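Local coordinates for protein acyl-CoA dehydrogenase (Bacillus anthracis, PDB 3OWA) that probably catalyses the FAD-dependent alpha,beta-dehydrogenation of acyl-CoA thioesters, at residues A280-E285 against E391-R396; Q289-R294 against Q299-F304; Y357-S362 against P419-R424. All coordinates share one frame; numbering follows the deposited sequence.

In the fold
All three contacts involve the helical C-terminal part of the chain, but their chemistry follows their place in it. Contacts 1 and 2 share helix 257-293, their centres 16 Å apart on the same side of the chain's centre. Both are partly buried: contact 1 joins two helices with a salt-bridge network and one apolar pair, whereas contact 2 folds the helix end back through a hairpin and presents side chains to FAD beside the second subunit. Contact 3, 32 Å from contact 1 and 43 Å from contact 2 between centres, lies on the opposite side. It is buried, joins helices 358-383 and 411-427, and has no hydrogen bond between its segments.

Contact 1: residues A280-E285 against E391-R396; sequences AKRAVE and EYEIER
Glu393, in the first turn of helix 393-401, reaches across to Arg282 of helix 257-293 and is gripped side-on by two guanidinium nitrogens, one to each carboxylate oxygen. Arg282 NE gives a nearly straight bond to Glu393 OE2 (3.0 Å, 172° at the hydrogen), although it approaches from outside the carboxylate plane. The shorter one, Arg282 NH1 to Glu393 OE1 at 2.7 Å, uses the syn lone pair. The two flat groups are twisted 39° apart, so the fork is not coplanar. Glu393 is extended beyond CG, while the Arg282 chain bends at chi2 (60°) to bring its edge to the acid. Arg282 NH2 also makes a weak bond to Glu285 OE2, one turn along its own helix; the two acids restrain the guanidinium, and their charge probably offsets the closeness of Arg107, a like charge.

Ile394 comes next, on the buried side of the pair. Its CD1 meets Ala283 CB at 4.1 Å, where the CA atoms of these residues are 6.9 Å apart. Val380 and His383 of helix 358-383 also touch Ile394. Apolar contact on the inside and a three-residue salt-bridge network on the partly exposed side make a helix-helix junction in the C-terminal helical domain.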
loop_
_atom_site.group_PDB
_atom_site.type_symbol
_atom_site.label_atom_id
_atom_site.label_comp_id
_atom_site.label_asym_id
_atom_site.label_seq_id
_atom_site.Cartn_x
_atom_site.Cartn_y
_atom_site.Cartn_z
ATOM N N ALA A 280 -3.513 11.947 7.675
ATOM C CA ALA A 280 -4.611 11.017 7.552
ATOM C C ALA A 280 -5.931 11.757 7.684
ATOM O O ALA A 280 -6.868 11.449 6.966
ATOM C CB ALA A 280 -4.506 9.857 8.618
ATOM N N LYS A 281 -5.990 12.750 8.562
ATOM C CA LYS A 281 -7.201 13.555 8.688
ATOM C C LYS A 281 -7.487 14.336 7.423
ATOM O O LYS A 281 -8.641 14.458 7.015
ATOM C CB LYS A 281 -7.083 14.570 9.820
ATOM C CG LYS A 281 -7.106 14.013 11.218
ATOM C CD LYS A 281 -7.104 15.195 12.170
ATOM C CE LYS A 281 -6.879 14.800 13.619
ATOM N NZ LYS A 281 -6.887 16.051 14.463
ATOM N N ARG A 282 -6.445 14.848 6.776
ATOM C CA ARG A 282 -6.647 15.587 5.543
ATOM C C ARG A 282 -7.135 14.648 4.408
ATOM O O ARG A 282 -7.987 15.024 3.589
ATOM C CB ARG A 282 -5.327 16.277 5.131
ATOM C CG ARG A 282 -5.420 17.058 3.840
ATOM C CD ARG A 282 -6.492 18.188 3.941
ATOM N NE ARG A 282 -6.533 18.889 2.666
ATOM C CZ ARG A 282 -7.442 19.800 2.338
ATOM N NH1 ARG A 282 -7.394 20.370 1.130
ATOM N NH2 ARG A 282 -8.406 20.126 3.204
ATOM N N ALA A 283 -6.576 13.439 4.351
ATOM C CA ALA A 283 -7.008 12.470 3.364
ATOM C C ALA A 283 -8.496 12.118 3.568
ATOM O O ALA A 283 -9.236 11.968 2.599
ATOM C CB ALA A 283 -6.149 11.172 3.450
ATOM N N VAL A 284 -8.918 11.947 4.818
ATOM C CA VAL A 284 -10.329 11.676 5.078
ATOM C C VAL A 284 -11.178 12.820 4.518
ATOM O O VAL A 284 -12.149 12.594 3.806
ATOM C CB VAL A 284 -10.611 11.450 6.566
ATOM C CG1 VAL A 284 -12.170 11.468 6.841
ATOM C CG2 VAL A 284 -10.027 10.090 7.047
ATOM N N GLU A 285 -10.763 14.045 4.822
ATOM C CA GLU A 285 -11.491 15.232 4.441
ATOM C C GLU A 285 -11.652 15.395 2.930
ATOM O O GLU A 285 -12.762 15.577 2.427
ATOM C CB GLU A 285 -10.802 16.466 5.030
ATOM C CG GLU A 285 -11.481 17.769 4.637
ATOM C CD GLU A 285 -10.851 19.026 5.292
ATOM O OE1 GLU A 285 -11.590 20.042 5.371
ATOM O OE2 GLU A 285 -9.637 19.006 5.697
ATOM N N GLU A 391 -2.536 16.742 -10.881
ATOM C CA GLU A 391 -3.417 17.867 -10.566
ATOM C C GLU A 391 -4.186 17.676 -9.224
ATOM O O GLU A 391 -4.778 18.638 -8.678
ATOM C CB GLU A 391 -4.417 18.018 -11.718
ATOM C CG GLU A 391 -4.971 19.423 -11.928
ATOM C CD GLU A 391 -6.190 19.443 -12.849
ATOM O OE1 GLU A 391 -7.074 20.324 -12.671
ATOM O OE2 GLU A 391 -6.279 18.564 -13.743
ATOM N N TYR A 392 -4.223 16.450 -8.697
ATOM C CA TYR A 392 -5.022 16.220 -7.473
ATOM C C TYR A 392 -4.150 16.091 -6.234
ATOM O O TYR A 392 -3.124 15.440 -6.276
ATOM C CB TYR A 392 -5.991 15.026 -7.651
ATOM C CG TYR A 392 -7.120 15.390 -8.590
ATOM C CD1 TYR A 392 -8.387 15.734 -8.084
ATOM C CD2 TYR A 392 -6.910 15.440 -9.981
ATOM C CE1 TYR A 392 -9.420 16.094 -8.938
ATOM C CE2 TYR A 392 -7.946 15.845 -10.853
ATOM C CZ TYR A 392 -9.185 16.159 -10.306
ATOM O OH TYR A 392 -10.201 16.530 -11.152
ATOM N N GLU A 393 -4.587 16.709 -5.138
ATOM C CA GLU A 393 -3.881 16.714 -3.874
ATOM C C GLU A 393 -3.626 15.280 -3.371
ATOM O O GLU A 393 -2.557 14.966 -2.829
ATOM C CB GLU A 393 -4.757 17.499 -2.843
ATOM C CG GLU A 393 -4.109 17.577 -1.448
ATOM C CD GLU A 393 -4.861 18.429 -0.437
ATOM O OE1 GLU A 393 -5.925 19.051 -0.739
ATOM O OE2 GLU A 393 -4.348 18.502 0.691
ATOM N N ILE A 394 -4.582 14.378 -3.553
ATOM C CA ILE A 394 -4.383 13.004 -3.007
ATOM C C ILE A 394 -3.248 12.282 -3.712
ATOM O O ILE A 394 -2.618 11.381 -3.152
ATOM C CB ILE A 394 -5.720 12.157 -3.063
ATOM C CG1 ILE A 394 -5.613 10.924 -2.159
ATOM C CG2 ILE A 394 -6.103 11.787 -4.524
ATOM C CD1 ILE A 394 -5.792 11.201 -0.620
ATOM N N GLU A 395 -2.977 12.653 -4.952
ATOM C CA GLU A 395 -1.911 12.017 -5.705
ATOM C C GLU A 395 -0.522 12.335 -5.084
ATOM O O GLU A 395 0.368 11.467 -4.962
ATOM C CB GLU A 395 -1.985 12.518 -7.143
ATOM C CG GLU A 395 -0.955 11.920 -8.158
ATOM C CD GLU A 395 0.468 12.563 -8.125
ATOM O OE1 GLU A 395 1.394 11.908 -8.638
ATOM O OE2 GLU A 395 0.694 13.718 -7.649
ATOM N N ARG A 396 -0.333 13.584 -4.700
ATOM C CA ARG A 396 0.914 13.986 -3.992
ATOM C C ARG A 396 1.035 13.363 -2.614
ATOM O O ARG A 396 2.101 12.916 -2.231
ATOM C CB ARG A 396 0.918 15.523 -3.802
ATOM C CG ARG A 396 2.342 16.030 -3.487
ATOM C CD ARG A 396 2.163 17.368 -2.712
ATOM N NE ARG A 396 1.714 17.061 -1.355
ATOM C CZ ARG A 396 0.688 17.623 -0.729
ATOM N NH1 ARG A 396 0.406 17.248 0.525
ATOM N NH2 ARG A 396 -0.025 18.583 -1.306
#

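Contact 2: residues Q289-R294 against Q299-F304; sequences QYANQR and QPIARF. With FAD (flavin-adenine dinucleotide), chain J.
The backbone turns back on itself, bringing the CA atoms of Ala291 and Ala302 to 4.6 Å, and Ile301 N bonds to Arg294 O at 2.9 Å. The same carbonyl oxygen also receives a CA-H...O contact from Pro300. Against the last helical turn, Ala291 CB packs on Ala302 CB at 4.0 Å, and Leu590 of helix 578-592 covers both alanines.

Ile301 links this fold-back to the cofactor. Its CG1 lies over the Ala291 backbone, while CD1 lies 4.0 Å from Arg294 CG and also touches the adenosine ribose of FAD. Arg294 bends at chi2 (52°) and turns the edge of its guanidinium to the pyrophosphate: NE gives a straight bond to FAD O1A (2.9 Å, 167°), with that oxygen in the guanidinium plane. NH1 adds weak bonds to O1A and, on the other phosphate, to O2P. NH2 is held by Pro156 O of the second subunit, which fixes the rotation of the group. Phe304 offers one ring face to the adenine, its CD1 3.5 Å from FAD C6A, with that atom offset toward the ring's rim.

Tyr151, Thr154 and Ser160 of the second subunit also bond to this FAD. The helix end and the two-stranded hairpin 295-296/299-300 thus form part of a cofactor site shared between subunits, as in acyl-CoA dehydrogenases generally.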
loop_
_atom_site.group_PDB
_atom_site.type_symbol
_atom_site.label_atom_id
_atom_site.label_comp_id
_atom_site.label_asym_id
_atom_site.label_seq_id
_atom_site.Cartn_x
_atom_site.Cartn_y
_atom_site.Cartn_z
ATOM N N GLN A 289 -15.128 14.985 0.772
ATOM C CA GLN A 289 -15.602 16.053 -0.121
ATOM C C GLN A 289 -15.727 15.531 -1.556
ATOM O O GLN A 289 -16.709 15.823 -2.223
ATOM C CB GLN A 289 -14.681 17.281 -0.111
ATOM C CG GLN A 289 -14.419 17.894 1.231
ATOM C CD GLN A 289 -13.385 19.036 1.174
ATOM O OE1 GLN A 289 -12.372 18.976 0.454
ATOM N NE2 GLN A 289 -13.646 20.079 1.943
ATOM N N TYR A 290 -14.743 14.762 -2.022
ATOM C CA TYR A 290 -14.800 14.201 -3.373
ATOM C C TYR A 290 -15.988 13.261 -3.564
ATOM O O TYR A 290 -16.689 13.372 -4.562
ATOM C CB TYR A 290 -13.486 13.480 -3.763
ATOM C CG TYR A 290 -13.492 13.150 -5.216
ATOM C CD1 TYR A 290 -13.781 11.845 -5.659
ATOM C CD2 TYR A 290 -13.256 14.152 -6.179
ATOM C CE1 TYR A 290 -13.830 11.547 -6.997
ATOM C CE2 TYR A 290 -13.283 13.856 -7.536
ATOM C CZ TYR A 290 -13.570 12.550 -7.945
ATOM O OH TYR A 290 -13.625 12.244 -9.287
ATOM N N ALA A 291 -16.214 12.362 -2.604
ATOM C CA ALA A 291 -17.327 11.409 -2.653
ATOM C C ALA A 291 -18.707 12.086 -2.742
ATOM O O ALA A 291 -19.571 11.613 -3.475
ATOM C CB ALA A 291 -17.294 10.439 -1.459
ATOM N N ASN A 292 -18.891 13.194 -2.031
ATOM C CA ASN A 292 -20.135 13.984 -2.134
ATOM C C ASN A 292 -20.333 14.678 -3.486
ATOM O O ASN A 292 -21.459 14.949 -3.864
ATOM C CB ASN A 292 -20.215 15.047 -1.030
ATOM C CG ASN A 292 -20.619 14.472 0.334
ATOM O OD1 ASN A 292 -20.264 15.028 1.368
ATOM N ND2 ASN A 292 -21.358 13.380 0.337
ATOM N N GLN A 293 -19.255 14.990 -4.207
ATOM C CA GLN A 293 -19.427 15.740 -5.467
ATOM C C GLN A 293 -19.415 14.854 -6.710
ATOM O O GLN A 293 -20.108 15.149 -7.686
ATOM C CB GLN A 293 -18.406 16.875 -5.613
ATOM C CG GLN A 293 -18.518 17.991 -4.548
ATOM C CD GLN A 293 -19.848 18.726 -4.544
ATOM O OE1 GLN A 293 -20.554 18.758 -3.527
ATOM N NE2 GLN A 293 -20.194 19.337 -5.678
ATOM N N ARG A 294 -18.617 13.783 -6.684
ATOM C CA ARG A 294 -18.497 12.916 -7.854
ATOM C C ARG A 294 -19.756 12.061 -8.013
ATOM O O ARG A 294 -20.102 11.301 -7.123
ATOM C CB ARG A 294 -17.263 12.017 -7.713
ATOM C CG ARG A 294 -17.108 10.961 -8.801
ATOM C CD ARG A 294 -17.194 11.548 -10.181
ATOM N NE ARG A 294 -16.616 10.636 -11.178
ATOM C CZ ARG A 294 -16.454 10.918 -12.465
ATOM N NH1 ARG A 294 -15.861 10.031 -13.294
ATOM N NH2 ARG A 294 -16.865 12.097 -12.929
ATOM N N GLN A 299 -25.901 9.220 -9.107
ATOM C CA GLN A 299 -25.888 9.635 -7.705
ATOM C C GLN A 299 -24.451 9.904 -7.230
ATOM O O GLN A 299 -23.499 9.395 -7.825
ATOM C CB GLN A 299 -26.535 8.581 -6.813
ATOM C CG GLN A 299 -25.973 7.166 -6.971
ATOM C CD GLN A 299 -27.061 6.104 -6.791
ATOM O OE1 GLN A 299 -27.837 6.163 -5.830
ATOM N NE2 GLN A 299 -27.128 5.136 -7.726
ATOM N N PRO A 300 -24.310 10.690 -6.150
ATOM C CA PRO A 300 -22.989 10.863 -5.534
ATOM C C PRO A 300 -22.436 9.502 -5.120
ATOM O O PRO A 300 -23.172 8.662 -4.596
ATOM C CB PRO A 300 -23.287 11.751 -4.317
ATOM C CG PRO A 300 -24.582 12.514 -4.707
ATOM C CD PRO A 300 -25.361 11.514 -5.499
ATOM N N ILE A 301 -21.150 9.260 -5.384
ATOM C CA ILE A 301 -20.586 7.947 -5.073
ATOM C C ILE A 301 -20.578 7.795 -3.580
ATOM O O ILE A 301 -20.407 6.689 -3.052
ATOM C CB ILE A 301 -19.142 7.748 -5.648
ATOM C CG1 ILE A 301 -18.167 8.796 -5.063
ATOM C CG2 ILE A 301 -19.187 7.831 -7.183
ATOM C CD1 ILE A 301 -16.696 8.590 -5.549
ATOM N N ALA A 302 -20.790 8.916 -2.895
ATOM C CA ALA A 302 -21.019 8.896 -1.455
ATOM C C ALA A 302 -22.203 7.948 -1.057
ATOM O O ALA A 302 -22.246 7.449 0.076
ATOM C CB ALA A 302 -21.292 10.330 -0.936
ATOM N N ARG A 303 -23.134 7.715 -1.979
ATOM C CA ARG A 303 -24.316 6.869 -1.693
ATOM C C ARG A 303 -23.971 5.379 -1.762
ATOM O O ARG A 303 -24.756 4.541 -1.356
ATOM C CB ARG A 303 -25.471 7.180 -2.651
ATOM C CG ARG A 303 -26.015 8.607 -2.548
ATOM C CD ARG A 303 -26.943 8.838 -1.326
ATOM N NE ARG A 303 -26.201 8.890 -0.062
ATOM C CZ ARG A 303 -25.483 9.927 0.372
ATOM N NH1 ARG A 303 -25.398 11.037 -0.353
ATOM N NH2 ARG A 303 -24.828 9.844 1.532
ATOM N N PHE A 304 -22.789 5.055 -2.279
ATOM C CA PHE A 304 -22.400 3.642 -2.387
ATOM C C PHE A 304 -21.785 3.078 -1.103
ATOM O O PHE A 304 -20.830 3.634 -0.578
ATOM C CB PHE A 304 -21.544 3.342 -3.619
ATOM C CG PHE A 304 -22.110 3.875 -4.916
ATOM C CD1 PHE A 304 -21.287 4.508 -5.831
ATOM C CD2 PHE A 304 -23.468 3.721 -5.230
ATOM C CE1 PHE A 304 -21.794 4.999 -7.044
ATOM C CE2 PHE A 304 -23.984 4.211 -6.432
ATOM C CZ PHE A 304 -23.143 4.866 -7.334
HETATM P PA FAD J . -15.099 6.627 -10.993
HETATM O O1A FAD J . -15.611 8.018 -10.657
HETATM O O2A FAD J . -15.927 5.901 -11.986
HETATM O O5B FAD J . -14.971 5.851 -9.614
HETATM C C5B FAD J . -14.634 6.527 -8.435
HETATM C C4B FAD J . -14.701 5.569 -7.266
HETATM O O4B FAD J . -16.054 5.174 -7.066
HETATM C C3B FAD J . -13.881 4.298 -7.512
HETATM O O3B FAD J . -13.386 3.852 -6.281
HETATM C C2B FAD J . -14.961 3.313 -7.949
HETATM O O2B FAD J . -14.612 1.985 -7.675
HETATM C C1B FAD J . -16.156 3.765 -7.107
HETATM N N9A FAD J . -17.450 3.367 -7.709
HETATM C C8A FAD J . -17.996 3.780 -8.907
HETATM N N7A FAD J . -19.215 3.193 -9.068
HETATM C C5A FAD J . -19.448 2.425 -7.979
HETATM C C6A FAD J . -20.504 1.593 -7.608
HETATM N N6A FAD J . -21.504 1.327 -8.459
HETATM N N1A FAD J . -20.429 0.929 -6.400
HETATM C C2A FAD J . -19.330 1.065 -5.572
HETATM N N3A FAD J . -18.297 1.899 -5.948
HETATM C C4A FAD J . -18.341 2.540 -7.123
HETATM N N1 FAD J . -10.267 4.678 -20.675
HETATM C C2 FAD J . -10.429 4.295 -21.973
HETATM O O2 FAD J . -11.567 4.046 -22.368
HETATM N N3 FAD J . -9.341 4.207 -22.829
HETATM C C4 FAD J . -8.067 4.491 -22.399
HETATM O O4 FAD J . -7.118 4.399 -23.188
HETATM C C4X FAD J . -7.893 4.860 -21.072
HETATM N N5 FAD J . -6.628 5.151 -20.589
HETATM C C5X FAD J . -6.463 5.581 -19.291
HETATM C C6 FAD J . -5.190 5.953 -18.842
HETATM C C7 FAD J . -5.046 6.398 -17.532
HETATM C C7M FAD J . -3.676 6.772 -17.011
HETATM C C8 FAD J . -6.171 6.490 -16.708
HETATM C C8M FAD J . -6.084 6.953 -15.287
HETATM C C9 FAD J . -7.435 6.111 -17.151
HETATM C C9A FAD J . -7.592 5.682 -18.456
HETATM N N10 FAD J . -8.852 5.312 -18.907
HETATM C C10 FAD J . -9.006 4.952 -20.218
HETATM C "C1'" FAD J . -10.068 5.413 -18.027
HETATM C "C2'" FAD J . -9.884 4.547 -16.757
HETATM O "O2'" FAD J . -9.743 3.126 -16.951
HETATM C "C3'" FAD J . -10.932 4.967 -15.711
HETATM O "O3'" FAD J . -10.310 5.742 -14.711
HETATM C "C4'" FAD J . -11.590 3.770 -15.094
HETATM O "O4'" FAD J . -12.177 3.023 -16.145
HETATM C "C5'" FAD J . -12.553 4.472 -13.757
HETATM O "O5'" FAD J . -13.249 5.639 -13.916
HETATM P P FAD J . -13.135 6.987 -13.023
HETATM O O1P FAD J . -11.645 7.234 -12.914
HETATM O O2P FAD J . -13.844 8.175 -13.539
HETATM O O3P FAD J . -13.585 6.633 -11.545
#

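Contact 3: residues Y357-S362 against P419-R424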
loop_
_atom_site.group_PDB
_atom_site.type_symbol
_atom_site.label_atom_id
_atom_site.label_comp_id
_atom_site.label_asym_id
_atom_site.label_seq_id
_atom_site.Cartn_x
_atom_site.Cartn_y
_atom_site.Cartn_z
ATOM N N TYR A 357 9.430 6.943 27.509
ATOM C CA TYR A 357 8.368 6.426 26.662
ATOM C C TYR A 357 8.831 6.006 25.270
ATOM O O TYR A 357 8.079 6.134 24.303
ATOM C CB TYR A 357 7.234 7.433 26.601
ATOM C CG TYR A 357 6.786 7.808 27.988
ATOM C CD1 TYR A 357 7.068 9.055 28.512
ATOM C CD2 TYR A 357 6.112 6.887 28.786
ATOM C CE1 TYR A 357 6.688 9.392 29.797
ATOM C CE2 TYR A 357 5.712 7.208 30.053
ATOM C CZ TYR A 357 6.010 8.456 30.564
ATOM O OH TYR A 357 5.611 8.774 31.838
ATOM N N ALA A 358 10.056 5.483 25.174
ATOM C CA ALA A 358 10.596 5.017 23.881
ATOM C C ALA A 358 9.683 3.993 23.227
ATOM O O ALA A 358 9.548 4.003 22.009
ATOM C CB ALA A 358 12.024 4.472 24.009
ATOM N N ILE A 359 9.051 3.118 24.022
ATOM C CA ILE A 359 8.155 2.106 23.462
ATOM C C ILE A 359 6.957 2.737 22.760
ATOM O O ILE A 359 6.692 2.454 21.601
ATOM C CB ILE A 359 7.691 1.066 24.491
ATOM C CG1 ILE A 359 8.862 0.172 24.892
ATOM C CG2 ILE A 359 6.556 0.227 23.908
ATOM C CD1 ILE A 359 8.597 -0.676 26.165
ATOM N N GLU A 360 6.233 3.571 23.483
ATOM C CA GLU A 360 5.110 4.312 22.946
ATOM C C GLU A 360 5.498 5.131 21.688
ATOM O O GLU A 360 4.727 5.198 20.737
ATOM C CB GLU A 360 4.518 5.208 24.052
ATOM C CG GLU A 360 3.889 4.406 25.216
ATOM C CD GLU A 360 4.882 4.006 26.343
ATOM O OE1 GLU A 360 4.384 3.646 27.427
ATOM O OE2 GLU A 360 6.138 4.045 26.150
ATOM N N CYS A 361 6.687 5.740 21.677
ATOM C CA CYS A 361 7.151 6.520 20.500
ATOM C C CYS A 361 7.291 5.652 19.257
ATOM O O CYS A 361 6.856 6.043 18.155
ATOM C CB CYS A 361 8.506 7.209 20.785
ATOM S SG CYS A 361 8.395 8.563 22.010
ATOM N N SER A 362 7.904 4.482 19.416
ATOM C CA SER A 362 8.088 3.545 18.302
ATOM C C SER A 362 6.746 3.017 17.813
ATOM O O SER A 362 6.507 2.941 16.604
ATOM C CB SER A 362 8.994 2.380 18.714
ATOM O OG SER A 362 10.350 2.690 18.440
ATOM N N PRO A 419 9.900 -5.666 21.598
ATOM C CA PRO A 419 9.948 -6.712 22.642
ATOM C C PRO A 419 11.175 -6.650 23.540
ATOM O O PRO A 419 11.042 -6.853 24.742
ATOM C CB PRO A 419 9.961 -8.010 21.845
ATOM C CG PRO A 419 9.338 -7.632 20.508
ATOM C CD PRO A 419 9.834 -6.252 20.246
ATOM N N GLY A 420 12.343 -6.368 22.974
ATOM C CA GLY A 420 13.598 -6.280 23.747
ATOM C C GLY A 420 13.611 -5.146 24.747
ATOM O O GLY A 420 14.123 -5.297 25.856
ATOM N N THR A 421 13.045 -4.007 24.357
ATOM C CA THR A 421 12.823 -2.890 25.266
ATOM C C THR A 421 11.963 -3.285 26.477
ATOM O O THR A 421 12.303 -2.932 27.618
ATOM C CB THR A 421 12.220 -1.705 24.522
ATOM O OG1 THR A 421 13.080 -1.398 23.428
ATOM C CG2 THR A 421 12.140 -0.487 25.402
ATOM N N PHE A 422 10.876 -4.023 26.245
ATOM C CA PHE A 422 10.093 -4.584 27.354
ATOM C C PHE A 422 10.938 -5.467 28.266
ATOM O O PHE A 422 10.908 -5.310 29.490
ATOM C CB PHE A 422 8.854 -5.347 26.865
ATOM C CG PHE A 422 7.662 -4.474 26.648
ATOM C CD1 PHE A 422 7.011 -3.893 27.733
ATOM C CD2 PHE A 422 7.188 -4.224 25.361
ATOM C CE1 PHE A 422 5.901 -3.071 27.556
ATOM C CE2 PHE A 422 6.078 -3.403 25.156
ATOM C CZ PHE A 422 5.422 -2.820 26.263
ATOM N N LEU A 423 11.711 -6.370 27.671
ATOM C CA LEU A 423 12.534 -7.311 28.441
ATOM C C LEU A 423 13.663 -6.613 29.223
ATOM O O LEU A 423 13.996 -7.021 30.340
ATOM C CB LEU A 423 13.078 -8.407 27.516
ATOM C CG LEU A 423 12.234 -9.652 27.164
ATOM C CD1 LEU A 423 10.709 -9.520 27.392
ATOM C CD2 LEU A 423 12.501 -10.062 25.711
ATOM N N ARG A 424 14.232 -5.556 28.644
ATOM C CA ARG A 424 15.276 -4.774 29.295
ATOM C C ARG A 424 14.708 -4.015 30.482
ATOM O O ARG A 424 15.390 -3.855 31.495
ATOM C CB ARG A 424 15.937 -3.804 28.318
ATOM C CG ARG A 424 17.406 -3.534 28.609
ATOM C CD ARG A 424 18.051 -2.716 27.508
ATOM N NE ARG A 424 19.453 -3.094 27.284
ATOM C CZ ARG A 424 20.230 -2.614 26.307
ATOM N NH1 ARG A 424 21.486 -3.027 26.198
ATOM N NH2 ARG A 424 19.765 -1.723 25.435
#
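Ile359 of helix 358-383 points into helix 411-427 and meets two consecutive residues there, Thr421 and Phe422. Its CD1 sits squarely over the phenyl ring of Phe422, 3.6 Å from the centroid and only 2° off the ring normal. That is a textbook CH-pi geometry: the distances from Ile359 CD1 to the six ring carbons differ by no more than about 0.1 Å. The other branch, Ile359 CG2, comes in nearer the rim, 3.9 Å from Phe422 CE2, so both branches lie on the same face, CD1 at the centre and CG2 toward the rim, while the isoleucine chain crosses that of Phe422 at about a right angle.

The second partner is packed more tightly. Ile359 CG1 and Thr421 CG2 are 3.4 Å apart, closer than usual van der Waals contact, and the two side chains slide past each other in opposite directions. Ile359 extends its chain at chi2 (166°), which carries CD1 beyond the threonine methyl to the ring. For Thr421, the hydroxyl OG1 is bonded to Ile417 O of its own helix, and this leaves the methyl branch, CG2, to face the isoleucine.

In the next shell, Phe17, Leu18, Leu431 and Val500 pack on Phe422, the last from helix 490-520. Glu360 OE1 receives a bond from Gly15 N in the N-terminal loop. The helical bonds Leu423 N to Pro419 O (3.0 Å), just past a kink at Pro419, and Cys361 N to Tyr357 O (3.0 Å) hold the turns that carry the touching residues. The evidence points to an apolar helix-helix junction, a CH-pi contact beside a close methylene-methyl pair, inside the mainly helical C-terminal region of the acyl-CoA dehydrogenase fold.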